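Local coordinates for primosomal protein (Mycobacterium tuberculosis, PDB 6DRQ) that acts as a chaperone for the SecA2 protein export pathway of the bacterium, at residues I16-G21 / Y94-L99; G49-L54 / V86-D91; V110-L115 / Y150-H155; R142-L147 / A165-E170. One frame throughout, in Å; residues are numbered along the deposited sequence.

Interaction 1: residues I16-G21 / Y94-L99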
loop_
_atom_site.group_PDB
_atom_site.type_symbol
_atom_site.label_atom_id
_atom_site.label_comp_id
_atom_site.label_asym_id
_atom_site.label_seq_id
_atom_site.Cartn_x
_atom_site.Cartn_y
_atom_site.Cartn_z
ATOM N N ILE A 16 -0.919 -1.541 8.018
ATOM C CA ILE A 16 -1.547 -0.705 7.005
ATOM C C ILE A 16 -2.865 -1.335 6.581
ATOM O O ILE A 16 -3.059 -2.554 6.663
ATOM C CB ILE A 16 -0.642 -0.461 5.770
ATOM C CG1 ILE A 16 -0.536 -1.710 4.920
ATOM C CG2 ILE A 16 0.746 0.007 6.176
ATOM C CD1 ILE A 16 0.274 -1.517 3.648
ATOM N N GLN A 17 -3.782 -0.481 6.145
ATOM C CA GLN A 17 -5.080 -0.874 5.629
ATOM C C GLN A 17 -5.115 -0.550 4.141
ATOM O O GLN A 17 -4.722 0.549 3.735
ATOM C CB GLN A 17 -6.203 -0.140 6.378
ATOM C CG GLN A 17 -7.639 -0.559 5.969
ATOM C CD GLN A 17 -8.725 0.380 6.496
ATOM O OE1 GLN A 17 -8.652 1.592 6.324
ATOM N NE2 GLN A 17 -9.736 -0.184 7.130
ATOM N N ILE A 18 -5.579 -1.504 3.329
ATOM C CA ILE A 18 -5.677 -1.340 1.881
ATOM C C ILE A 18 -7.107 -1.640 1.465
ATOM O O ILE A 18 -7.586 -2.762 1.656
ATOM C CB ILE A 18 -4.712 -2.263 1.120
ATOM C CG1 ILE A 18 -3.279 -2.095 1.604
ATOM C CG2 ILE A 18 -4.780 -2.020 -0.390
ATOM C CD1 ILE A 18 -2.358 -3.119 0.979
ATOM N N MET A 19 -7.773 -0.664 0.864
ATOM C CA MET A 19 -9.147 -0.825 0.404
ATOM C C MET A 19 -9.160 -0.847 -1.116
ATOM O O MET A 19 -8.826 0.152 -1.761
ATOM C CB MET A 19 -10.058 0.277 0.955
ATOM C CG MET A 19 -10.053 0.306 2.487
ATOM S SD MET A 19 -11.048 1.586 3.265
ATOM C CE MET A 19 -12.678 0.894 2.984
ATOM N N THR A 20 -9.528 -2.000 -1.672
ATOM C CA THR A 20 -9.869 -2.172 -3.074
ATOM C C THR A 20 -11.380 -2.081 -3.216
ATOM O O THR A 20 -12.119 -2.007 -2.230
ATOM C CB THR A 20 -9.358 -3.515 -3.580
ATOM O OG1 THR A 20 -10.134 -4.568 -2.989
ATOM C CG2 THR A 20 -7.916 -3.704 -3.177
ATOM N N GLY A 21 -11.855 -2.109 -4.460
ATOM C CA GLY A 21 -13.294 -2.044 -4.681
ATOM C C GLY A 21 -14.071 -3.215 -4.108
ATOM O O GLY A 21 -15.290 -3.114 -3.939
ATOM N N TYR A 94 -4.860 3.293 2.826
ATOM C CA TYR A 94 -4.697 3.419 1.380
ATOM C C TYR A 94 -5.980 2.978 0.686
ATOM O O TYR A 94 -6.407 1.829 0.827
ATOM C CB TYR A 94 -3.524 2.578 0.885
ATOM C CG TYR A 94 -2.217 2.979 1.493
ATOM C CD1 TYR A 94 -1.571 4.143 1.096
ATOM C CD2 TYR A 94 -1.646 2.223 2.492
ATOM C CE1 TYR A 94 -0.378 4.519 1.658
ATOM C CE2 TYR A 94 -0.448 2.584 3.046
ATOM C CZ TYR A 94 0.179 3.732 2.633
ATOM O OH TYR A 94 1.372 4.082 3.208
ATOM N N VAL A 95 -6.585 3.877 -0.071
ATOM C CA VAL A 95 -7.843 3.585 -0.739
ATOM C C VAL A 95 -7.560 3.573 -2.228
ATOM O O VAL A 95 -7.285 4.624 -2.817
ATOM C CB VAL A 95 -8.933 4.599 -0.373
ATOM C CG1 VAL A 95 -10.228 4.291 -1.126
ATOM C CG2 VAL A 95 -9.151 4.605 1.152
ATOM N N LEU A 96 -7.578 2.378 -2.830
ATOM C CA LEU A 96 -7.382 2.250 -4.269
ATOM C C LEU A 96 -8.697 2.247 -5.035
ATOM O O LEU A 96 -8.699 2.529 -6.232
ATOM C CB LEU A 96 -6.613 0.960 -4.605
ATOM C CG LEU A 96 -5.210 0.792 -4.015
ATOM C CD1 LEU A 96 -4.658 -0.605 -4.298
ATOM C CD2 LEU A 96 -4.250 1.864 -4.548
ATOM N N SER A 97 -9.805 1.933 -4.377
ATOM C CA SER A 97 -11.083 1.866 -5.061
ATOM C C SER A 97 -11.512 3.242 -5.564
ATOM O O SER A 97 -11.087 4.275 -5.050
ATOM C CB SER A 97 -12.141 1.312 -4.125
ATOM O OG SER A 97 -12.241 2.153 -3.007
ATOM N N GLY A 98 -12.352 3.245 -6.598
ATOM C CA GLY A 98 -12.918 4.462 -7.128
ATOM C C GLY A 98 -12.002 5.297 -7.987
ATOM O O GLY A 98 -12.495 6.103 -8.786
ATOM N N LEU A 99 -10.680 5.153 -7.857
ATOM C CA LEU A 99 -9.796 5.982 -8.669
ATOM C C LEU A 99 -10.050 5.751 -10.157
ATOM O O LEU A 99 -10.085 6.709 -10.940
ATOM C CB LEU A 99 -8.330 5.726 -8.294
ATOM C CG LEU A 99 -7.945 6.487 -7.006
ATOM C CD1 LEU A 99 -6.592 6.092 -6.454
ATOM C CD2 LEU A 99 -7.997 7.979 -7.224
#

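Interaction 2: residues G49-L54 / V86-D91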
loop_
_atom_site.group_PDB
_atom_site.type_symbol
_atom_site.label_atom_id
_atom_site.label_comp_id
_atom_site.label_asym_id
_atom_site.label_seq_id
_atom_site.Cartn_x
_atom_site.Cartn_y
_atom_site.Cartn_z
ATOM N N GLY A 49 -7.951 -10.464 5.834
ATOM C CA GLY A 49 -9.256 -9.848 5.834
ATOM C C GLY A 49 -9.696 -9.239 7.146
ATOM O O GLY A 49 -10.769 -8.641 7.200
ATOM N N SER A 50 -8.919 -9.347 8.216
ATOM C CA SER A 50 -9.306 -8.703 9.461
ATOM C C SER A 50 -8.054 -8.436 10.280
ATOM O O SER A 50 -6.973 -8.964 9.994
ATOM C CB SER A 50 -10.304 -9.562 10.248
ATOM O OG SER A 50 -9.818 -10.896 10.402
ATOM N N GLU A 51 -8.212 -7.605 11.311
ATOM C CA GLU A 51 -7.104 -7.364 12.220
ATOM C C GLU A 51 -6.785 -8.618 13.028
ATOM O O GLU A 51 -5.607 -8.934 13.253
ATOM C CB GLU A 51 -7.421 -6.166 13.123
ATOM C CG GLU A 51 -7.302 -4.809 12.386
ATOM C CD GLU A 51 -7.623 -3.578 13.252
ATOM O OE1 GLU A 51 -8.415 -3.686 14.226
ATOM O OE2 GLU A 51 -7.081 -2.488 12.936
ATOM N N ARG A 52 -7.827 -9.366 13.431
ATOM C CA ARG A 52 -7.655 -10.600 14.197
ATOM C C ARG A 52 -6.944 -11.680 13.381
ATOM O O ARG A 52 -6.140 -12.454 13.928
ATOM C CB ARG A 52 -9.019 -11.107 14.677
ATOM C CG ARG A 52 -9.059 -12.597 15.100
ATOM C CD ARG A 52 -10.435 -13.280 14.808
ATOM N NE ARG A 52 -11.413 -13.044 15.878
ATOM C CZ ARG A 52 -12.639 -13.564 15.934
ATOM N NH1 ARG A 52 -13.082 -14.387 14.980
ATOM N NH2 ARG A 52 -13.422 -13.264 16.964
ATOM N N ALA A 53 -7.235 -11.765 12.079
ATOM C CA ALA A 53 -6.536 -12.741 11.253
ATOM C C ALA A 53 -5.045 -12.425 11.181
ATOM O O ALA A 53 -4.211 -13.318 11.343
ATOM C CB ALA A 53 -7.165 -12.801 9.857
ATOM N N LEU A 54 -4.689 -11.152 10.987
ATOM C CA LEU A 54 -3.280 -10.764 10.998
ATOM C C LEU A 54 -2.619 -11.125 12.327
ATOM O O LEU A 54 -1.516 -11.680 12.360
ATOM C CB LEU A 54 -3.150 -9.263 10.711
ATOM C CG LEU A 54 -1.749 -8.633 10.798
ATOM C CD1 LEU A 54 -0.789 -9.357 9.863
ATOM C CD2 LEU A 54 -1.809 -7.146 10.428
ATOM N N VAL A 86 -3.496 -4.486 16.882
ATOM C CA VAL A 86 -3.306 -4.064 15.497
ATOM C C VAL A 86 -4.113 -2.794 15.262
ATOM O O VAL A 86 -5.345 -2.832 15.184
ATOM C CB VAL A 86 -3.717 -5.160 14.511
ATOM C CG1 VAL A 86 -3.647 -4.621 13.102
ATOM C CG2 VAL A 86 -2.819 -6.368 14.663
ATOM N N ALA A 87 -3.422 -1.668 15.123
ATOM C CA ALA A 87 -4.084 -0.395 14.893
ATOM C C ALA A 87 -3.421 0.289 13.709
ATOM O O ALA A 87 -2.188 0.345 13.630
ATOM C CB ALA A 87 -4.033 0.496 16.142
ATOM N N VAL A 88 -4.245 0.797 12.794
ATOM C CA VAL A 88 -3.793 1.477 11.586
ATOM C C VAL A 88 -4.035 2.963 11.789
ATOM O O VAL A 88 -5.154 3.366 12.095
ATOM C CB VAL A 88 -4.538 0.959 10.345
ATOM C CG1 VAL A 88 -4.141 1.741 9.107
ATOM C CG2 VAL A 88 -4.294 -0.554 10.165
ATOM N N THR A 89 -2.988 3.771 11.684
ATOM C CA THR A 89 -3.165 5.206 11.803
ATOM C C THR A 89 -3.700 5.752 10.488
ATOM O O THR A 89 -3.638 5.089 9.451
ATOM C CB THR A 89 -1.855 5.894 12.187
ATOM O OG1 THR A 89 -0.909 5.762 11.119
ATOM C CG2 THR A 89 -1.267 5.248 13.460
ATOM N N ASP A 90 -4.222 6.981 10.536
ATOM C CA ASP A 90 -4.969 7.509 9.396
ATOM C C ASP A 90 -4.085 7.662 8.161
ATOM O O ASP A 90 -4.532 7.409 7.038
ATOM C CB ASP A 90 -5.617 8.844 9.758
ATOM C CG ASP A 90 -6.802 8.688 10.710
ATOM O OD1 ASP A 90 -7.272 7.551 10.942
ATOM O OD2 ASP A 90 -7.261 9.712 11.241
ATOM N N ASP A 91 -2.834 8.065 8.341
ATOM C CA ASP A 91 -1.936 8.189 7.206
ATOM C C ASP A 91 -1.461 6.845 6.681
ATOM O O ASP A 91 -0.694 6.813 5.714
ATOM C CB ASP A 91 -0.735 9.057 7.577
ATOM C CG ASP A 91 0.230 8.361 8.506
ATOM O OD1 ASP A 91 1.439 8.370 8.188
ATOM O OD2 ASP A 91 -0.192 7.819 9.562
HETATM O O HOH W 1 -6.937 0.005 13.202
#

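Interaction 3: residues V110-L115 / Y150-H155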
loop_
_atom_site.group_PDB
_atom_site.type_symbol
_atom_site.label_atom_id
_atom_site.label_comp_id
_atom_site.label_asym_id
_atom_site.label_seq_id
_atom_site.Cartn_x
_atom_site.Cartn_y
_atom_site.Cartn_z
ATOM N N VAL A 110 -10.800 13.694 -9.123
ATOM C CA VAL A 110 -9.860 12.813 -8.433
ATOM C C VAL A 110 -9.373 13.513 -7.177
ATOM O O VAL A 110 -8.809 14.616 -7.248
ATOM C CB VAL A 110 -8.676 12.429 -9.326
ATOM C CG1 VAL A 110 -7.728 11.557 -8.553
ATOM C CG2 VAL A 110 -9.171 11.719 -10.603
ATOM N N ASP A 111 -9.555 12.857 -6.034
ATOM C CA ASP A 111 -9.174 13.454 -4.766
ATOM C C ASP A 111 -7.661 13.439 -4.592
ATOM O O ASP A 111 -7.024 12.386 -4.678
ATOM C CB ASP A 111 -9.843 12.719 -3.610
ATOM C CG ASP A 111 -9.505 13.333 -2.291
ATOM O OD1 ASP A 111 -10.118 14.366 -1.962
ATOM O OD2 ASP A 111 -8.599 12.813 -1.600
ATOM N N ARG A 112 -7.094 14.615 -4.322
ATOM C CA ARG A 112 -5.649 14.773 -4.238
ATOM C C ARG A 112 -5.053 13.932 -3.114
ATOM O O ARG A 112 -4.100 13.181 -3.333
ATOM C CB ARG A 112 -5.322 16.249 -4.042
ATOM C CG ARG A 112 -3.888 16.623 -4.343
ATOM C CD ARG A 112 -3.076 16.732 -3.058
ATOM N NE ARG A 112 -1.636 16.499 -3.240
ATOM C CZ ARG A 112 -0.795 16.187 -2.253
ATOM N NH1 ARG A 112 0.497 16.001 -2.513
ATOM N NH2 ARG A 112 -1.247 16.073 -1.005
ATOM N N GLU A 113 -5.586 14.054 -1.894
ATOM C CA GLU A 113 -4.988 13.323 -0.786
ATOM C C GLU A 113 -5.132 11.821 -0.991
ATOM O O GLU A 113 -4.203 11.064 -0.703
ATOM C CB GLU A 113 -5.599 13.745 0.555
ATOM C CG GLU A 113 -5.243 15.160 1.061
ATOM C CD GLU A 113 -3.949 15.760 0.477
ATOM O OE1 GLU A 113 -2.838 15.407 0.941
ATOM O OE2 GLU A 113 -4.051 16.627 -0.426
ATOM N N GLN A 114 -6.281 11.371 -1.504
ATOM C CA GLN A 114 -6.436 9.951 -1.811
ATOM C C GLN A 114 -5.358 9.493 -2.785
ATOM O O GLN A 114 -4.632 8.522 -2.523
ATOM C CB GLN A 114 -7.834 9.675 -2.379
ATOM C CG GLN A 114 -8.128 8.183 -2.608
ATOM C CD GLN A 114 -9.396 7.938 -3.404
ATOM O OE1 GLN A 114 -10.081 8.876 -3.800
ATOM N NE2 GLN A 114 -9.703 6.674 -3.663
ATOM N N LEU A 115 -5.202 10.215 -3.901
ATOM C CA LEU A 115 -4.244 9.793 -4.914
ATOM C C LEU A 115 -2.817 9.822 -4.379
ATOM O O LEU A 115 -2.024 8.907 -4.645
ATOM C CB LEU A 115 -4.374 10.674 -6.144
ATOM C CG LEU A 115 -3.402 10.328 -7.264
ATOM C CD1 LEU A 115 -3.661 8.907 -7.809
ATOM C CD2 LEU A 115 -3.498 11.388 -8.345
ATOM N N TYR A 150 -0.458 16.169 -12.625
ATOM C CA TYR A 150 -1.316 17.344 -12.603
ATOM C C TYR A 150 -2.167 17.374 -11.342
ATOM O O TYR A 150 -2.265 18.414 -10.676
ATOM C CB TYR A 150 -2.203 17.382 -13.854
ATOM C CG TYR A 150 -3.197 18.512 -13.840
ATOM C CD1 TYR A 150 -4.543 18.270 -13.597
ATOM C CD2 TYR A 150 -2.791 19.819 -14.066
ATOM C CE1 TYR A 150 -5.460 19.301 -13.572
ATOM C CE2 TYR A 150 -3.698 20.863 -14.049
ATOM C CZ TYR A 150 -5.031 20.600 -13.806
ATOM O OH TYR A 150 -5.935 21.638 -13.785
ATOM N N VAL A 151 -2.806 16.246 -11.004
ATOM C CA VAL A 151 -3.715 16.226 -9.860
ATOM C C VAL A 151 -2.945 16.466 -8.572
ATOM O O VAL A 151 -3.445 17.108 -7.646
ATOM C CB VAL A 151 -4.487 14.895 -9.785
ATOM C CG1 VAL A 151 -5.191 14.768 -8.445
ATOM C CG2 VAL A 151 -5.459 14.739 -10.917
ATOM N N LEU A 152 -1.722 15.944 -8.485
ATOM C CA LEU A 152 -0.937 16.064 -7.262
ATOM C C LEU A 152 -0.304 17.445 -7.091
ATOM O O LEU A 152 0.221 17.748 -6.013
ATOM C CB LEU A 152 0.159 14.994 -7.229
ATOM C CG LEU A 152 -0.195 13.515 -7.058
ATOM C CD1 LEU A 152 1.062 12.746 -6.739
ATOM C CD2 LEU A 152 -1.234 13.282 -5.985
ATOM N N ASP A 153 -0.330 18.287 -8.118
ATOM C CA ASP A 153 0.253 19.625 -8.040
ATOM C C ASP A 153 -0.842 20.653 -8.279
ATOM O O ASP A 153 -1.246 20.877 -9.430
ATOM C CB ASP A 153 1.381 19.778 -9.057
ATOM C CG ASP A 153 2.071 21.111 -8.963
ATOM O OD1 ASP A 153 1.775 21.880 -8.022
ATOM O OD2 ASP A 153 2.931 21.385 -9.823
ATOM N N PRO A 154 -1.372 21.284 -7.224
ATOM C CA PRO A 154 -2.394 22.328 -7.428
ATOM C C PRO A 154 -1.862 23.578 -8.110
ATOM O O PRO A 154 -2.670 24.410 -8.542
ATOM C CB PRO A 154 -2.876 22.641 -6.000
ATOM C CG PRO A 154 -2.352 21.515 -5.134
ATOM C CD PRO A 154 -1.108 21.023 -5.802
ATOM N N HIS A 155 -0.538 23.726 -8.219
ATOM C CA HIS A 155 0.128 24.843 -8.887
ATOM C C HIS A 155 0.301 24.627 -10.387
ATOM O O HIS A 155 1.087 25.351 -11.009
ATOM C CB HIS A 155 1.522 25.077 -8.280
ATOM C CG HIS A 155 1.509 25.739 -6.941
ATOM N ND1 HIS A 155 0.658 26.778 -6.629
ATOM C CD2 HIS A 155 2.252 25.508 -5.831
ATOM C CE1 HIS A 155 0.878 27.159 -5.382
ATOM N NE2 HIS A 155 1.837 26.402 -4.876
#

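Interaction 4: residues R142-L147 / A165-E170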
loop_
_atom_site.group_PDB
_atom_site.type_symbol
_atom_site.label_atom_id
_atom_site.label_comp_id
_atom_site.label_asym_id
_atom_site.label_seq_id
_atom_site.Cartn_x
_atom_site.Cartn_y
_atom_site.Cartn_z
ATOM N N ARG A 142 3.920 9.791 -19.997
ATOM C CA ARG A 142 2.810 8.881 -20.226
ATOM C C ARG A 142 1.491 9.486 -19.744
ATOM O O ARG A 142 1.480 10.323 -18.834
ATOM C CB ARG A 142 3.060 7.559 -19.515
ATOM C CG ARG A 142 4.379 6.899 -19.903
ATOM C CD ARG A 142 4.337 5.405 -19.703
ATOM N NE ARG A 142 5.645 4.802 -19.936
ATOM C CZ ARG A 142 5.840 3.664 -20.599
ATOM N NH1 ARG A 142 4.805 3.000 -21.103
ATOM N NH2 ARG A 142 7.074 3.186 -20.756
ATOM N N PRO A 143 0.387 9.062 -20.378
ATOM C CA PRO A 143 -0.951 9.566 -19.994
ATOM C C PRO A 143 -1.287 9.508 -18.508
ATOM O O PRO A 143 -1.753 10.513 -17.950
ATOM C CB PRO A 143 -1.892 8.664 -20.796
ATOM C CG PRO A 143 -1.079 8.211 -21.989
ATOM C CD PRO A 143 0.364 8.246 -21.608
ATOM N N LEU A 144 -1.122 8.352 -17.861
ATOM C CA LEU A 144 -1.413 8.277 -16.433
ATOM C C LEU A 144 -0.491 9.193 -15.640
ATOM O O LEU A 144 -0.955 10.008 -14.839
ATOM C CB LEU A 144 -1.292 6.839 -15.933
ATOM C CG LEU A 144 -1.666 6.644 -14.460
ATOM C CD1 LEU A 144 -3.042 7.184 -14.145
ATOM C CD2 LEU A 144 -1.585 5.179 -14.073
ATOM N N GLY A 145 0.818 9.080 -15.859
ATOM C CA GLY A 145 1.757 9.875 -15.089
ATOM C C GLY A 145 1.517 11.362 -15.241
ATOM O O GLY A 145 1.652 12.121 -14.277
ATOM N N GLN A 146 1.137 11.796 -16.444
ATOM C CA GLN A 146 0.833 13.208 -16.659
ATOM C C GLN A 146 -0.424 13.613 -15.903
ATOM O O GLN A 146 -0.465 14.673 -15.262
ATOM C CB GLN A 146 0.669 13.485 -18.160
ATOM C CG GLN A 146 -0.281 14.661 -18.464
ATOM C CD GLN A 146 -0.439 14.971 -19.953
ATOM O OE1 GLN A 146 0.030 14.226 -20.824
ATOM N NE2 GLN A 146 -1.115 16.077 -20.245
ATOM N N LEU A 147 -1.476 12.788 -15.992
ATOM C CA LEU A 147 -2.686 13.043 -15.223
ATOM C C LEU A 147 -2.384 13.013 -13.729
ATOM O O LEU A 147 -2.883 13.854 -12.975
ATOM C CB LEU A 147 -3.786 12.035 -15.600
ATOM C CG LEU A 147 -5.252 12.345 -15.239
ATOM C CD1 LEU A 147 -6.247 11.368 -15.862
ATOM C CD2 LEU A 147 -5.489 12.353 -13.741
ATOM N N ALA A 165 -9.290 8.036 -21.647
ATOM C CA ALA A 165 -9.283 6.586 -21.795
ATOM C C ALA A 165 -7.890 6.001 -21.599
ATOM O O ALA A 165 -7.739 4.919 -21.024
ATOM C CB ALA A 165 -9.835 6.219 -23.173
ATOM N N ALA A 166 -6.860 6.688 -22.086
ATOM C CA ALA A 166 -5.502 6.166 -21.964
ATOM C C ALA A 166 -5.086 6.064 -20.500
ATOM O O ALA A 166 -4.558 5.037 -20.065
ATOM C CB ALA A 166 -4.529 7.049 -22.746
ATOM N N ALA A 167 -5.343 7.114 -19.719
ATOM C CA ALA A 167 -5.019 7.076 -18.295
ATOM C C ALA A 167 -5.792 5.969 -17.585
ATOM O O ALA A 167 -5.226 5.228 -16.778
ATOM C CB ALA A 167 -5.300 8.439 -17.655
ATOM N N VAL A 168 -7.077 5.819 -17.900
ATOM C CA VAL A 168 -7.855 4.739 -17.302
ATOM C C VAL A 168 -7.246 3.385 -17.644
ATOM O O VAL A 168 -7.068 2.533 -16.764
ATOM C CB VAL A 168 -9.329 4.843 -17.737
ATOM C CG1 VAL A 168 -10.094 3.587 -17.355
ATOM C CG2 VAL A 168 -9.967 6.052 -17.084
ATOM N N ARG A 169 -6.879 3.171 -18.911
ATOM C CA ARG A 169 -6.295 1.884 -19.286
ATOM C C ARG A 169 -5.013 1.619 -18.505
ATOM O O ARG A 169 -4.810 0.522 -17.979
ATOM C CB ARG A 169 -6.019 1.825 -20.797
ATOM C CG ARG A 169 -7.030 0.995 -21.592
ATOM C CD ARG A 169 -6.806 1.111 -23.107
ATOM N NE ARG A 169 -8.065 1.345 -23.820
ATOM C CZ ARG A 169 -8.284 2.333 -24.691
ATOM N NH1 ARG A 169 -7.321 3.205 -24.993
ATOM N NH2 ARG A 169 -9.477 2.444 -25.276
ATOM N N GLU A 170 -4.119 2.607 -18.441
ATOM C CA GLU A 170 -2.874 2.394 -17.713
ATOM C C GLU A 170 -3.146 2.142 -16.236
ATOM O O GLU A 170 -2.458 1.332 -15.618
ATOM C CB GLU A 170 -1.922 3.579 -17.907
ATOM C CG GLU A 170 -1.041 3.481 -19.191
ATOM C CD GLU A 170 0.398 4.004 -18.996
ATOM O OE1 GLU A 170 0.576 5.221 -18.745
ATOM O OE2 GLU A 170 1.353 3.199 -19.106
#

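Interaction 1: residues I16-G21 / Y94-L99
Met19 O is gripped twice by the other segment. Leu96 N donates to Met19 O at 2.8 Å, almost in line with the carbonyl (angle at O 167°). Ser97 N adds a weak second bond to Met19 O at 3.3 Å. Together they hold the start of the turn from Leu96 to Leu99, a type II turn, against the end of strand 14-19.

Upstream the two strands run parallel. Ile18 pairs with Tyr94 and Met19 with Val95. Tyr94 supplies both of its backbone polar atoms: Tyr94 N donates to Gln17 O at 2.9 Å, and Tyr94 O accepts from Met19 N at 2.8 Å. These partners flank Ile18, as in a regular parallel ladder. Ile18 CA also leans on Tyr94 O in a CA-H...O contact of 3.4 Å.

The side chains alternate between faces. Met19 and Val95 lie side by side, with Met19 SD 4.1 Å from Val95 CG2. The other face carries Ile18 and Tyr94. Here chi1 of Tyr94 (-61°) sets CG beside the backbone N. The ring then passes obliquely by Gln17 O, and its edge meets Ile16, with Tyr94 CE2 4.1 Å from Ile16 CB. Tyr94 OH is hydrogen-bonded to Glu120 and Arg29. Farther on, Ile18 and Leu96 lie alongside each other, and Leu96 also touches Ala118 of helix 112-128. Ser97 CB packs on the backbone of Gly21.

The strand pairing thus rests on the main chain. Apolar side-chain contacts on both faces add van der Waals packing, and Tyr94 and Leu96 carry one face to helix 112-128.

Interaction 2: residues G49-L54 / V86-D91
Glu51 and Leu54, in the first turn of helix 51-59, both reach Val86 of the loop that precedes strand 93-95. Ser50, just before them, is the N-cap: its OG accepts from Ala53 N at 3.2 Å and so secures the start of this helix.

Glu51 comes next and makes most of the contact. Its CG lies beside the backbone N (chi1 -75°). The chain is extended beyond CG and runs past Val86, the two side chains pointing in opposite directions. The aliphatic part packs first, with Glu51 CG 3.7 Å from Val86 CG1. The carboxylate ends close to Val86 O. Glu51 OE2 is 2.9 Å from Val86 O, and Glu51 OE1 is 3.3 Å from that same Val86 O. All three oxygens are acceptors, so no hydrogen bond is assigned. The approach is tight, and its exact geometry is doubtful.

A water joins Glu51 OE2 to Val88 N. It accepts from Val88 N at 2.8 Å and donates to Glu51 OE2, the latter at a rather short separation that should be read with caution.

Leu54 lies one turn later. Its side chain crosses that of Val86 at about a right angle, and Leu54 CD2 stands 4.1 Å from Val86 CG1.

The contact lies near the surface. Leu54 continues inward to Leu28 of strand 24-32 and to Leu39 and Phe48, Glu51 touches Tyr26 of strand 24-32, and Val88 rests on Pro15 and Gln17 of strand 14-19.

Interaction 3: residues V110-L115 / Y150-H155
Arg112 runs alongside the C-terminal part of helix 143-152 and meets the backbone of Val151 and Leu152. Its CB is only at the margin of contact with Val151 O. The next atom comes closest, with Arg112 CG 3.4 Å from Val151 O. The chain then bends at chi2 (-100°), which turns the guanidinium toward the following carbonyl. Arg112 NE stands 3.6 Å from Leu152 O, and Arg112 NH1 is also near this oxygen. Leu152 O lies at the edge of the guanidinium, near its plane, but no hydrogen bond is formed. At the tip the group is held from its own helix: Arg112 NH2 donates to Glu113 OE2 at 2.9 Å, almost straight and within the guanidinium plane, as part of a salt bridge with Glu113. Asp116 is a long, weak second ion partner.

Beneath the arginine lies an apolar cluster. Leu115 CD2 fits between two residues, 3.8 Å from Val151 CG1 and equally 3.8 Å from Leu152 CD2. The side chains of Leu115 and Leu152 cross at about a right angle. Val110, just ahead of helix 112-128, meets Val151 with the branches Val110 CG1 to Val151 CG1 at 4.1 Å. Val110 also packs on Leu99 and Phe103 of helix 99-104, which carries this cluster inward.

The contact is therefore a hydrophobic junction between the start of one helix and the C-terminal part of another. The positive Arg112 lies by the Val151 and Leu152 carbonyls, a placement that is probably electrostatically favourable even without a bond.

Interaction 4: residues R142-L147 / A165-E170
Ala167 sits in a hollow formed by Leu144 and Leu147 where helices 143-152 and 165-180 cross. The short segments meet steeply, at -103°, with axes 8.3 Å apart. The alanine lets the backbones close in, and Leu144 CA is 4.2 Å from Ala167 CA.

Three bumps surround this point. Leu147 CD1 presses on Ala167 CB at 3.6 Å. Pro143 CB and Pro143 CG both lie against Ala166 CB, each at 3.7 Å. Leu144 fills the groove between Ala167 and Glu170: one branch, CD1, faces Ala167 O, and the other, CD2, lies by the backbone of Glu170. Leu144 CB is 3.9 Å from Glu170 CB. Leu144 goes on to Trp171 and Leu174, and Leu147 to Phe103 of helix 99-104.

Glu170 closes the side of the junction. A bend at chi2 (-142°) folds its carboxylate back over the start of helix 143-152. Glu170 OE1 is 3.5 Å from Arg142 CB and 3.7 Å from Leu144 N, neither a hydrogen bond. The ion pair of Arg142 NH1 with Glu170 OE2 is long, at 4.0 Å, and Arg142 has a firmer salt bridge to Glu139.

The middle of the contact is thus apolar and close-fitting; the charged groups beside it are only loosely paired. The nearby helix N-terminus and arginine would probably stabilise the negative charge of Glu170.

The four contacts run along an elongated domain. Interaction 1 is the most central, its centre about 8 Å from the centre of the chain. Interaction 2 lies within the stretch of chain that interaction 1 spans, and touches interaction 1 where Val88 packs on Ile16 and Gln17; their centres are about 14 Å apart. In the other direction Gln114 ties interaction 3 to interaction 1 by a probable hydrogen bond from Gln114 NE2 to Val95 O. Interactions 3 and 4 use the C-terminal and N-terminal parts of helix 143-152, with centres about 14 Å apart. Interactions 2 and 4 are farthest apart, about 32 Å between centres, on opposite sides of the chain's centre.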